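Local structure of variant surface glycoprotein MITat 1.13 (Trypanosoma brucei, 6Z8H) at residues S63-K68 with S282-F287; A72-V77 with A376-Q381; L298-A303 with N322-S327. The protein probably forms the surface coat of the parasite, whose serial replacement by antigenically distinct variants lets the trypanosome evade the host immune response. All blocks are in the same frame, centred on the assembly; numbering follows the deposited sequence.

Interaction 1: S63-K68 with S282-F287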
ATOM      1  N   SER A  63      11.919 -11.225  15.759  1.00 21.53           N
ATOM      2  CA  SER A  63      13.299 -10.769  15.670  1.00 22.28           C
ATOM      3  C   SER A  63      13.835 -10.395  17.039  1.00 23.04           C
ATOM      4  O   SER A  63      14.965 -10.783  17.388  1.00 24.09           O
ATOM      5  CB  SER A  63      13.387  -9.545  14.768  1.00 25.09           C
ATOM      6  OG  SER A  63      13.142  -9.881  13.425  1.00 25.97           O
ATOM      7  N   GLU A  64      13.036  -9.687  17.848  1.00 23.68           N
ATOM      8  CA  GLU A  64      13.460  -9.328  19.199  1.00 23.92           C
ATOM      9  C   GLU A  64      13.656 -10.571  20.064  1.00 24.44           C
ATOM     10  O   GLU A  64      14.639 -10.680  20.811  1.00 25.07           O
ATOM     11  CB  GLU A  64      12.425  -8.423  19.860  1.00 28.56           C
ATOM     12  CG  GLU A  64      12.773  -7.983  21.261  1.00 33.62           C
ATOM     13  CD  GLU A  64      11.801  -6.969  21.829  1.00 38.69           C
ATOM     14  OE1 GLU A  64      11.788  -5.817  21.347  1.00 41.35           O
ATOM     15  OE2 GLU A  64      11.035  -7.329  22.752  1.00 41.66           O
ATOM     16  N   ALA A  65      12.742 -11.535  19.963  1.00 23.04           N
ATOM     17  CA  ALA A  65      12.855 -12.730  20.782  1.00 23.48           C
ATOM     18  C   ALA A  65      14.122 -13.490  20.445  1.00 23.97           C
ATOM     19  O   ALA A  65      14.807 -13.992  21.346  1.00 23.06           O
ATOM     20  CB  ALA A  65      11.636 -13.624  20.582  1.00 24.32           C
ATOM     21  N   TYR A  66      14.434 -13.631  19.159  1.00 23.05           N
ATOM     22  CA  TYR A  66      15.619 -14.388  18.776  1.00 22.46           C
ATOM     23  C   TYR A  66      16.873 -13.693  19.258  1.00 22.23           C
ATOM     24  O   TYR A  66      17.806 -14.345  19.720  1.00 22.27           O
ATOM     25  CB  TYR A  66      15.661 -14.565  17.257  1.00 22.75           C
ATOM     26  CG  TYR A  66      16.822 -15.388  16.790  1.00 23.65           C
ATOM     27  CD1 TYR A  66      16.898 -16.739  17.061  1.00 25.73           C
ATOM     28  CD2 TYR A  66      17.862 -14.804  16.106  1.00 24.81           C
ATOM     29  CE1 TYR A  66      17.982 -17.493  16.654  1.00 26.31           C
ATOM     30  CE2 TYR A  66      18.937 -15.541  15.665  1.00 26.05           C
ATOM     31  CZ  TYR A  66      19.005 -16.889  15.962  1.00 26.47           C
ATOM     32  OH  TYR A  66      20.096 -17.597  15.524  1.00 28.41           O
ATOM     33  N   SER A  67      16.936 -12.376  19.127  1.00 22.28           N
ATOM     34  CA  SER A  67      18.097 -11.669  19.646  1.00 23.34           C
ATOM     35  C   SER A  67      18.242 -11.847  21.145  1.00 25.54           C
ATOM     36  O   SER A  67      19.359 -12.007  21.644  1.00 24.09           O
ATOM     37  CB  SER A  67      18.020 -10.200  19.265  1.00 26.41           C
ATOM     38  OG  SER A  67      18.280 -10.090  17.889  1.00 31.26           O
ATOM     39  N   LYS A  68      17.105 -11.851  21.844  1.00 24.34           N
ATOM     40  CA  LYS A  68      17.029 -12.033  23.316  1.00 26.98           C
ATOM     41  C   LYS A  68      17.580 -13.420  23.673  1.00 24.52           C
ATOM     42  O   LYS A  68      18.282 -13.525  24.696  1.00 23.62           O
ATOM     43  CB  LYS A  68      15.585 -11.869  23.801  1.00 27.15           C
ATOM     44  CG  LYS A  68      15.193 -10.452  24.197  1.00 28.81           C
ATOM     45  CD  LYS A  68      14.120 -10.392  25.264  1.00 31.49           C
ATOM     46  CE  LYS A  68      12.931  -9.548  24.861  1.00 36.24           C
ATOM     47  NZ  LYS A  68      11.860  -9.585  25.885  1.00 36.23           N
ATOM     48  N   SER A 282       3.166 -17.426  13.435  1.00 26.90           N
ATOM     49  CA  SER A 282       3.758 -18.190  14.523  1.00 26.87           C
ATOM     50  C   SER A 282       4.709 -17.301  15.313  1.00 26.39           C
ATOM     51  O   SER A 282       5.397 -16.449  14.737  1.00 28.04           O
ATOM     52  CB  SER A 282       4.533 -19.379  13.963  1.00 28.77           C
ATOM     53  OG  SER A 282       3.659 -20.292  13.332  1.00 31.53           O
ATOM     54  N   LEU A 283       4.744 -17.510  16.628  1.00 26.23           N
ATOM     55  CA  LEU A 283       5.548 -16.716  17.542  1.00 25.88           C
ATOM     56  C   LEU A 283       6.504 -17.604  18.325  1.00 25.52           C
ATOM     57  O   LEU A 283       6.110 -18.651  18.856  1.00 26.27           O
ATOM     58  CB  LEU A 283       4.693 -15.936  18.532  1.00 26.88           C
ATOM     59  CG  LEU A 283       3.920 -14.714  18.038  1.00 28.43           C
ATOM     60  CD1 LEU A 283       3.023 -14.215  19.173  1.00 30.10           C
ATOM     61  CD2 LEU A 283       4.826 -13.595  17.562  1.00 27.42           C
ATOM     62  N   ILE A 284       7.764 -17.164  18.405  1.00 24.12           N
ATOM     63  CA  ILE A 284       8.761 -17.831  19.233  1.00 23.70           C
ATOM     64  C   ILE A 284       8.293 -17.940  20.673  1.00 24.96           C
ATOM     65  O   ILE A 284       8.617 -18.916  21.353  1.00 25.67           O
ATOM     66  CB  ILE A 284      10.084 -17.045  19.116  1.00 22.63           C
ATOM     67  CG1 ILE A 284      10.708 -17.273  17.745  1.00 24.16           C
ATOM     68  CG2 ILE A 284      11.077 -17.466  20.211  1.00 23.97           C
ATOM     69  CD1 ILE A 284      11.795 -16.293  17.374  1.00 25.08           C
ATOM     70  N   THR A 285       7.513 -16.978  21.163  1.00 25.71           N
ATOM     71  CA  THR A 285       7.060 -16.988  22.551  1.00 27.32           C
ATOM     72  C   THR A 285       5.879 -17.938  22.778  1.00 27.95           C
ATOM     73  O   THR A 285       5.399 -18.048  23.907  1.00 28.85           O
ATOM     74  CB  THR A 285       6.679 -15.574  23.002  1.00 28.58           C
ATOM     75  OG1 THR A 285       5.742 -15.040  22.065  1.00 29.63           O
ATOM     76  CG2 THR A 285       7.891 -14.659  23.099  1.00 29.71           C
ATOM     77  N   ASP A 286       5.429 -18.639  21.742  1.00 27.94           N
ATOM     78  CA  ASP A 286       4.395 -19.663  21.840  1.00 28.56           C
ATOM     79  C   ASP A 286       5.070 -21.033  21.957  1.00 28.89           C
ATOM     80  O   ASP A 286       5.639 -21.540  20.985  1.00 29.18           O
ATOM     81  CB  ASP A 286       3.501 -19.592  20.605  1.00 29.36           C
ATOM     82  CG  ASP A 286       2.452 -20.669  20.586  1.00 30.21           C
ATOM     83  OD1 ASP A 286       2.347 -21.425  21.579  1.00 31.89           O
ATOM     84  OD2 ASP A 286       1.726 -20.752  19.563  1.00 32.89           O
ATOM     85  N   PHE A 287       4.953 -21.663  23.130  1.00 30.34           N
ATOM     86  CA  PHE A 287       5.623 -22.951  23.330  1.00 30.54           C
ATOM     87  C   PHE A 287       5.184 -23.971  22.287  1.00 30.85           C
ATOM     88  O   PHE A 287       5.974 -24.809  21.856  1.00 31.83           O
ATOM     89  CB  PHE A 287       5.384 -23.486  24.743  1.00 31.18           C
ATOM     90  CG  PHE A 287       6.305 -24.616  25.135  1.00 32.15           C
ATOM     91  CD1 PHE A 287       7.653 -24.383  25.350  1.00 32.14           C
ATOM     92  CD2 PHE A 287       5.820 -25.908  25.282  1.00 32.86           C
ATOM     93  CE1 PHE A 287       8.498 -25.403  25.703  1.00 34.60           C
ATOM     94  CE2 PHE A 287       6.668 -26.946  25.649  1.00 33.96           C
ATOM     95  CZ  PHE A 287       8.003 -26.682  25.859  1.00 34.26           C
TER
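Ile-284 projects from its loop onto the flank of helix 34-75, where it meets Ala-65 and Tyr-66. Its two branches divide the work. Ile-284 CG2 lies against the methyl of Ala-65, 3.9 Å from Ala-65 CB, and the branch point follows closely, Ile-284 CB being 4.0 Å from the same methyl. The longer branch, with CG1 beside the backbone N (chi1 -73°) and then extended, carries Ile-284 CD1 on to the next residue, 4.2 Å from Tyr-66 CB. Tyr-66 offers its backbone N and CB here, while its ring leads away toward helix 78-129. Both branches make purely van der Waals contact, and the touching residues are buried, with Trp-341 of helix 336-345 packing on both Ala-65 and Ile-284.

The backbone around the isoleucine is well held. Leu-283 to Asp-286 form a type I turn, closed by Asp-286 N to Leu-283 O at 3.0 Å, and Asn-62 of the long helix bonds both Ser-282 O and Ile-284 N. Asp-286 then serves as N-cap of helix 287-291. In this way a connecting loop docks on the long helical hairpin that forms the stalk of A-type variant surface glycoproteins.

Interaction 2: A72-V77 with A376-Q381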
ATOM      1  N   ALA A  72      21.074 -14.038  25.726  1.00 23.05           N
ATOM      2  CA  ALA A  72      20.967 -14.759  26.989  1.00 23.37           C
ATOM      3  C   ALA A  72      21.748 -16.067  26.960  1.00 23.55           C
ATOM      4  O   ALA A  72      22.347 -16.454  27.966  1.00 25.00           O
ATOM      5  CB  ALA A  72      19.482 -15.012  27.287  1.00 23.53           C
ATOM      6  N   ALA A  73      21.689 -16.799  25.845  1.00 21.92           N
ATOM      7  CA  ALA A  73      22.419 -18.047  25.749  1.00 23.46           C
ATOM      8  C   ALA A  73      23.899 -17.824  25.948  1.00 24.49           C
ATOM      9  O   ALA A  73      24.570 -18.679  26.516  1.00 25.33           O
ATOM     10  CB  ALA A  73      22.175 -18.685  24.390  1.00 24.05           C
ATOM     11  N   LEU A  74      24.434 -16.685  25.542  1.00 24.15           N
ATOM     12  CA  LEU A  74      25.864 -16.431  25.718  1.00 25.45           C
ATOM     13  C   LEU A  74      26.182 -16.015  27.143  1.00 26.65           C
ATOM     14  O   LEU A  74      27.208 -16.431  27.697  1.00 29.05           O
ATOM     15  CB  LEU A  74      26.282 -15.296  24.786  1.00 27.20           C
ATOM     16  CG  LEU A  74      27.644 -15.368  24.137  1.00 32.42           C
ATOM     17  CD1 LEU A  74      27.551 -16.442  23.035  1.00 34.31           C
ATOM     18  CD2 LEU A  74      28.034 -14.021  23.585  1.00 32.53           C
ATOM     19  N   ALA A  75      25.302 -15.220  27.748  1.00 26.13           N
ATOM     20  CA  ALA A  75      25.582 -14.615  29.044  1.00 27.55           C
ATOM     21  C   ALA A  75      25.187 -15.462  30.247  1.00 27.14           C
ATOM     22  O   ALA A  75      25.782 -15.291  31.309  1.00 28.84           O
ATOM     23  CB  ALA A  75      24.838 -13.284  29.154  1.00 27.57           C
ATOM     24  N   ALA A  76      24.161 -16.306  30.143  1.00 26.91           N
ATOM     25  CA  ALA A  76      23.616 -16.977  31.319  1.00 26.67           C
ATOM     26  C   ALA A  76      24.548 -18.061  31.857  1.00 26.92           C
ATOM     27  O   ALA A  76      25.455 -18.548  31.172  1.00 28.38           O
ATOM     28  CB  ALA A  76      22.271 -17.607  30.972  1.00 28.39           C
ATOM     29  N   VAL A  77      24.294 -18.440  33.110  1.00 27.86           N
ATOM     30  CA  VAL A  77      25.024 -19.522  33.765  1.00 29.59           C
ATOM     31  C   VAL A  77      24.586 -20.852  33.155  1.00 29.02           C
ATOM     32  O   VAL A  77      23.471 -20.970  32.620  1.00 28.96           O
ATOM     33  CB  VAL A  77      24.833 -19.521  35.294  1.00 31.15           C
ATOM     34  CG1 VAL A  77      25.274 -18.215  35.924  1.00 32.83           C
ATOM     35  CG2 VAL A  77      23.391 -19.848  35.664  1.00 31.10           C
ATOM     36  N   ALA A 376      29.377  -8.657  21.856  1.00 20.81           N
ATOM     37  CA  ALA A 376      30.783  -8.392  21.590  1.00 21.38           C
ATOM     38  C   ALA A 376      31.592  -8.379  22.880  1.00 21.37           C
ATOM     39  O   ALA A 376      32.706  -8.917  22.933  1.00 23.14           O
ATOM     40  CB  ALA A 376      30.905  -7.062  20.841  1.00 20.57           C
ATOM     41  N   ARG A 377      31.056  -7.750  23.927  1.00 22.37           N
ATOM     42  CA  ARG A 377      31.791  -7.610  25.182  1.00 22.83           C
ATOM     43  C   ARG A 377      31.945  -8.957  25.875  1.00 24.23           C
ATOM     44  O   ARG A 377      33.009  -9.258  26.438  1.00 26.22           O
ATOM     45  CB  ARG A 377      31.086  -6.586  26.074  1.00 23.82           C
ATOM     46  CG  ARG A 377      31.163  -5.155  25.536  1.00 24.18           C
ATOM     47  CD  ARG A 377      30.215  -4.161  26.248  1.00 24.53           C
ATOM     48  NE  ARG A 377      30.511  -2.799  25.818  1.00 24.22           N
ATOM     49  CZ  ARG A 377      31.297  -1.950  26.484  1.00 25.60           C
ATOM     50  NH1 ARG A 377      31.827  -2.277  27.650  1.00 25.80           N
ATOM     51  NH2 ARG A 377      31.549  -0.756  25.999  1.00 26.67           N
ATOM     52  N   LEU A 378      30.903  -9.795  25.799  1.00 24.65           N
ATOM     53  CA  LEU A 378      30.971 -11.128  26.391  1.00 24.77           C
ATOM     54  C   LEU A 378      31.992 -12.000  25.666  1.00 25.68           C
ATOM     55  O   LEU A 378      32.707 -12.790  26.300  1.00 27.08           O
ATOM     56  CB  LEU A 378      29.594 -11.800  26.355  1.00 26.48           C
ATOM     57  CG  LEU A 378      28.569 -11.220  27.323  1.00 29.19           C
ATOM     58  CD1 LEU A 378      27.158 -11.504  26.846  1.00 30.63           C
ATOM     59  CD2 LEU A 378      28.792 -11.758  28.723  1.00 29.39           C
ATOM     60  N   LEU A 379      32.053 -11.910  24.335  1.00 25.40           N
ATOM     61  CA  LEU A 379      33.031 -12.710  23.609  1.00 26.76           C
ATOM     62  C   LEU A 379      34.442 -12.188  23.854  1.00 26.81           C
ATOM     63  O   LEU A 379      35.400 -12.972  23.958  1.00 28.31           O
ATOM     64  CB  LEU A 379      32.685 -12.739  22.124  1.00 26.89           C
ATOM     65  CG  LEU A 379      31.372 -13.421  21.727  1.00 26.74           C
ATOM     66  CD1 LEU A 379      31.063 -13.157  20.291  1.00 28.96           C
ATOM     67  CD2 LEU A 379      31.457 -14.907  21.984  1.00 27.74           C
ATOM     68  N   LEU A 380      34.601 -10.866  23.960  1.00 26.99           N
ATOM     69  CA  LEU A 380      35.920 -10.315  24.241  1.00 29.37           C
ATOM     70  C   LEU A 380      36.391 -10.779  25.610  1.00 31.94           C
ATOM     71  O   LEU A 380      37.562 -11.129  25.798  1.00 32.82           O
ATOM     72  CB  LEU A 380      35.877  -8.788  24.162  1.00 28.92           C
ATOM     73  CG  LEU A 380      37.189  -8.041  24.424  1.00 29.78           C
ATOM     74  CD1 LEU A 380      38.243  -8.512  23.444  1.00 30.08           C
ATOM     75  CD2 LEU A 380      36.982  -6.554  24.361  1.00 31.51           C
ATOM     76  N   GLN A 381      35.484 -10.789  26.581  1.00 33.54           N
ATOM     77  CA  GLN A 381      35.821 -11.294  27.904  1.00 36.55           C
ATOM     78  C   GLN A 381      36.395 -12.701  27.823  1.00 37.53           C
ATOM     79  O   GLN A 381      37.379 -13.027  28.497  1.00 37.98           O
ATOM     80  CB  GLN A 381      34.573 -11.293  28.778  1.00 38.39           C
ATOM     81  CG  GLN A 381      34.799 -11.903  30.153  1.00 43.74           C
ATOM     82  CD  GLN A 381      35.162 -10.853  31.187  1.00 48.96           C
ATOM     83  OE1 GLN A 381      36.203 -10.189  31.085  1.00 50.27           O
ATOM     84  NE2 GLN A 381      34.290 -10.680  32.184  1.00 50.88           N
TER
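Leu-74 and Ala-75 meet Leu-378 and Leu-379 through aliphatic carbons alone, so no ring, amide or guanidinium group enters the interface. Of the flat groups on segment 376-381, the guanidinium of Arg-377 extends from another side of helix 368-383. Its NE pairs with Asp-373, and its NH1 with Glu-357 and with Glu-311 of the second subunit, which should fix the orientation of the plane.

At the contact itself, one methyl of Leu-74 does most of the work. Leu-74 CD2 settles between two successive residues of the facing helix, 3.9 Å from Leu-378 CB and equally 3.9 Å from Leu-379 CG. The two neighbours receive it differently: the side chain of Leu-74 runs antiparallel alongside that of Leu-378 but lies nearly perpendicular to that of Leu-379. Leu-378 meanwhile reaches back across the contact. With CG beside its own backbone N (chi1 -72°), it brings Leu-378 CD1 to 3.7 Å from Ala-75 CB, and the short alanine side chain lets it come near the backbone, with Ala-75 CA 4.1 Å from that CD1.

Pro-350 and Ile-349 of strand 348-351 border this cluster, and Leu-379 of the second subunit packs on Ala-73 and Leu-74. Past Ala-75 the chain leaves helical geometry, Ala-76 N still bonding Ala-72 O at 2.8 Å, and Val-77 takes the N-cap position of the following helix. The leucine cluster therefore fastens the C-terminal helix of the modelled chain beside the tight turn of a long antiparallel helical hairpin, in the helical lower lobe at the dimer interface of this A-type variant surface glycoprotein.

Interaction 3: L298-A303 with N322-S327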
ATOM      1  N   LEU A 298      15.646 -32.639  20.014  1.00 26.38           N
ATOM      2  CA  LEU A 298      17.028 -33.114  19.993  1.00 27.35           C
ATOM      3  C   LEU A 298      17.929 -32.344  20.958  1.00 26.90           C
ATOM      4  O   LEU A 298      18.769 -32.944  21.630  1.00 27.49           O
ATOM      5  CB  LEU A 298      17.593 -33.088  18.580  1.00 29.01           C
ATOM      6  CG  LEU A 298      19.057 -33.465  18.409  1.00 30.10           C
ATOM      7  CD1 LEU A 298      19.257 -34.895  18.906  1.00 30.56           C
ATOM      8  CD2 LEU A 298      19.440 -33.316  16.957  1.00 32.34           C
ATOM      9  N   MET A 299      17.872 -31.017  20.954  1.00 25.96           N
ATOM     10  CA  MET A 299      18.681 -30.236  21.884  1.00 25.41           C
ATOM     11  C   MET A 299      18.255 -30.413  23.340  1.00 25.42           C
ATOM     12  O   MET A 299      19.094 -30.250  24.228  1.00 26.66           O
ATOM     13  CB  MET A 299      18.762 -28.777  21.415  1.00 26.39           C
ATOM     14  CG  MET A 299      19.734 -27.902  22.166  1.00 27.25           C
ATOM     15  SD  MET A 299      21.424 -28.528  22.236  1.00 27.68           S
ATOM     16  CE  MET A 299      21.991 -28.358  20.556  1.00 29.69           C
ATOM     17  N   VAL A 300      16.999 -30.774  23.617  1.00 25.30           N
ATOM     18  CA  VAL A 300      16.680 -31.216  24.975  1.00 24.56           C
ATOM     19  C   VAL A 300      17.547 -32.406  25.374  1.00 26.21           C
ATOM     20  O   VAL A 300      18.096 -32.453  26.484  1.00 26.71           O
ATOM     21  CB  VAL A 300      15.180 -31.535  25.112  1.00 26.82           C
ATOM     22  CG1 VAL A 300      14.941 -32.250  26.416  1.00 27.31           C
ATOM     23  CG2 VAL A 300      14.360 -30.254  25.034  1.00 28.35           C
ATOM     24  N   ILE A 301      17.697 -33.377  24.471  1.00 26.17           N
ATOM     25  CA  ILE A 301      18.531 -34.548  24.755  1.00 26.02           C
ATOM     26  C   ILE A 301      19.985 -34.133  24.929  1.00 28.19           C
ATOM     27  O   ILE A 301      20.674 -34.567  25.858  1.00 29.91           O
ATOM     28  CB  ILE A 301      18.381 -35.569  23.618  1.00 27.26           C
ATOM     29  CG1 ILE A 301      16.928 -36.039  23.510  1.00 28.58           C
ATOM     30  CG2 ILE A 301      19.320 -36.767  23.864  1.00 28.13           C
ATOM     31  CD1 ILE A 301      16.654 -36.947  22.328  1.00 28.85           C
ATOM     32  N   LYS A 302      20.482 -33.299  24.021  1.00 28.12           N
ATOM     33  CA  LYS A 302      21.896 -32.955  24.042  1.00 26.32           C
ATOM     34  C   LYS A 302      22.249 -32.135  25.275  1.00 27.57           C
ATOM     35  O   LYS A 302      23.295 -32.360  25.900  1.00 28.87           O
ATOM     36  CB  LYS A 302      22.253 -32.165  22.769  1.00 26.76           C
ATOM     37  CG  LYS A 302      22.200 -32.986  21.473  1.00 28.51           C
ATOM     38  CD  LYS A 302      22.048 -32.180  20.220  1.00 31.72           C
ATOM     39  CE  LYS A 302      23.280 -31.725  19.642  1.00 31.17           C
ATOM     40  NZ  LYS A 302      24.275 -32.806  19.355  1.00 30.68           N
ATOM     41  N   ALA A 303      21.410 -31.156  25.620  1.00 27.23           N
ATOM     42  CA  ALA A 303      21.743 -30.149  26.617  1.00 27.31           C
ATOM     43  C   ALA A 303      21.157 -30.443  27.986  1.00 27.78           C
ATOM     44  O   ALA A 303      21.733 -30.017  28.989  1.00 29.51           O
ATOM     45  CB  ALA A 303      21.258 -28.765  26.152  1.00 28.27           C
ATOM     46  N   ASN A 322      10.428 -36.055  28.084  1.00 34.61           N
ATOM     47  CA  ASN A 322       9.292 -35.307  28.610  1.00 35.21           C
ATOM     48  C   ASN A 322       9.569 -34.784  30.013  1.00 34.63           C
ATOM     49  O   ASN A 322       9.175 -33.662  30.347  1.00 36.43           O
ATOM     50  CB  ASN A 322       8.052 -36.190  28.601  1.00 39.46           C
ATOM     51  CG  ASN A 322       7.462 -36.337  27.218  1.00 44.26           C
ATOM     52  OD1 ASN A 322       7.303 -35.353  26.491  1.00 47.23           O
ATOM     53  ND2 ASN A 322       7.127 -37.571  26.842  1.00 46.40           N
ATOM     54  N   ASN A 323      10.224 -35.584  30.859  1.00 35.64           N
ATOM     55  CA  ASN A 323      10.566 -35.106  32.195  1.00 36.19           C
ATOM     56  C   ASN A 323      11.538 -33.932  32.135  1.00 34.38           C
ATOM     57  O   ASN A 323      11.462 -33.011  32.955  1.00 34.14           O
ATOM     58  CB  ASN A 323      11.117 -36.256  33.031  1.00 38.09           C
ATOM     59  CG  ASN A 323      10.025 -37.164  33.513  1.00 41.64           C
ATOM     60  OD1 ASN A 323       9.528 -37.007  34.624  1.00 45.43           O
ATOM     61  ND2 ASN A 323       9.619 -38.106  32.667  1.00 43.29           N
ATOM     62  N   ALA A 324      12.488 -33.972  31.203  1.00 32.94           N
ATOM     63  CA  ALA A 324      13.400 -32.842  31.035  1.00 31.63           C
ATOM     64  C   ALA A 324      12.662 -31.581  30.578  1.00 30.99           C
ATOM     65  O   ALA A 324      12.901 -30.488  31.103  1.00 31.28           O
ATOM     66  CB  ALA A 324      14.491 -33.205  30.030  1.00 31.29           C
ATOM     67  N   ILE A 325      11.737 -31.727  29.626  1.00 29.41           N
ATOM     68  CA  ILE A 325      10.912 -30.601  29.183  1.00 30.41           C
ATOM     69  C   ILE A 325      10.117 -30.036  30.352  1.00 30.88           C
ATOM     70  O   ILE A 325      10.096 -28.823  30.577  1.00 32.92           O
ATOM     71  CB  ILE A 325       9.995 -31.035  28.027  1.00 29.66           C
ATOM     72  CG1 ILE A 325      10.832 -31.235  26.760  1.00 29.82           C
ATOM     73  CG2 ILE A 325       8.887 -30.012  27.786  1.00 29.94           C
ATOM     74  CD1 ILE A 325      10.128 -31.936  25.609  1.00 30.53           C
ATOM     75  N   ASN A 326       9.496 -30.914  31.152  1.00 32.12           N
ATOM     76  CA  ASN A 326       8.707 -30.432  32.281  1.00 33.11           C
ATOM     77  C   ASN A 326       9.568 -29.727  33.325  1.00 33.80           C
ATOM     78  O   ASN A 326       9.141 -28.726  33.907  1.00 35.04           O
ATOM     79  CB  ASN A 326       7.962 -31.592  32.937  1.00 34.37           C
ATOM     80  CG  ASN A 326       6.900 -32.208  32.036  1.00 35.26           C
ATOM     81  OD1 ASN A 326       6.467 -31.613  31.051  1.00 37.25           O
ATOM     82  ND2 ASN A 326       6.439 -33.404  32.413  1.00 36.36           N
ATOM     83  N   SER A 327      10.779 -30.230  33.583  1.00 34.85           N
ATOM     84  CA  SER A 327      11.650 -29.587  34.566  1.00 35.96           C
ATOM     85  C   SER A 327      12.124 -28.231  34.071  1.00 34.35           C
ATOM     86  O   SER A 327      12.256 -27.277  34.853  1.00 35.01           O
ATOM     87  CB  SER A 327      12.862 -30.477  34.853  1.00 37.32           C
ATOM     88  OG  SER A 327      12.476 -31.652  35.536  1.00 39.29           O
TER
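Beside the apolar meeting of Val-300 with Ala-324 and Ile-325, the backbone oxygen of Asn-323 is gripped twice by Ser-327. Ser-327 N makes the usual helical bond to Asn-323 O at 2.9 Å. The hydroxyl adds a second, with Ser-327 OG 3.1 Å from Asn-323 O, and the two donors arrive from opposite faces of the carbonyl plane. The hydroxyl stands tilted 30° from that plane, at a C=O...OG angle of 150°. This pair lies on an exposed side of helix 318-329.

Toward helix 294-304 the same helix turns Ala-324 and Ile-325, and Val-300 straddles the two. With CG1 anti to the backbone N and CG2 beside it (chi1 168°), the valine presents one methyl to each partner. Val-300 CG1 is 3.8 Å from Ala-324 CB, while Val-300 CG2 meets the shaft of the isoleucine, 4.0 Å from Ile-325 CG1, the two side chains lying roughly perpendicular.

Pro-86 of helix 78-129 packs on Val-300, and Leu-305, in the connection between the helices, covers part of Ala-324. Aliphatic side chains thus join two consecutive helices within the helical lower lobe of the A-type N-terminal fold.

In the fold
All three contacts lie on the same side of the chain's centre, in the lobe around the closed end of the long helical hairpin. Interactions 1 and 2 share helix 34-75, their centres about 19 Å apart. Interaction 3 is also about 19 Å from interaction 1, centre to centre, and touches it directly: Phe-287 CZ lies 3.9 Å from Ile-325 CG2. Interactions 2 and 3 stay separate within one subunit, about 10 Å between nearest atoms, yet the dimer brings them together, since Met-299 packs on Ala-376 of the second subunit and Lys-302 on its Leu-380. Tyr-66 of interaction 1 packs on Gly-372 of the second subunit, and each contact adjoins the dimer interface.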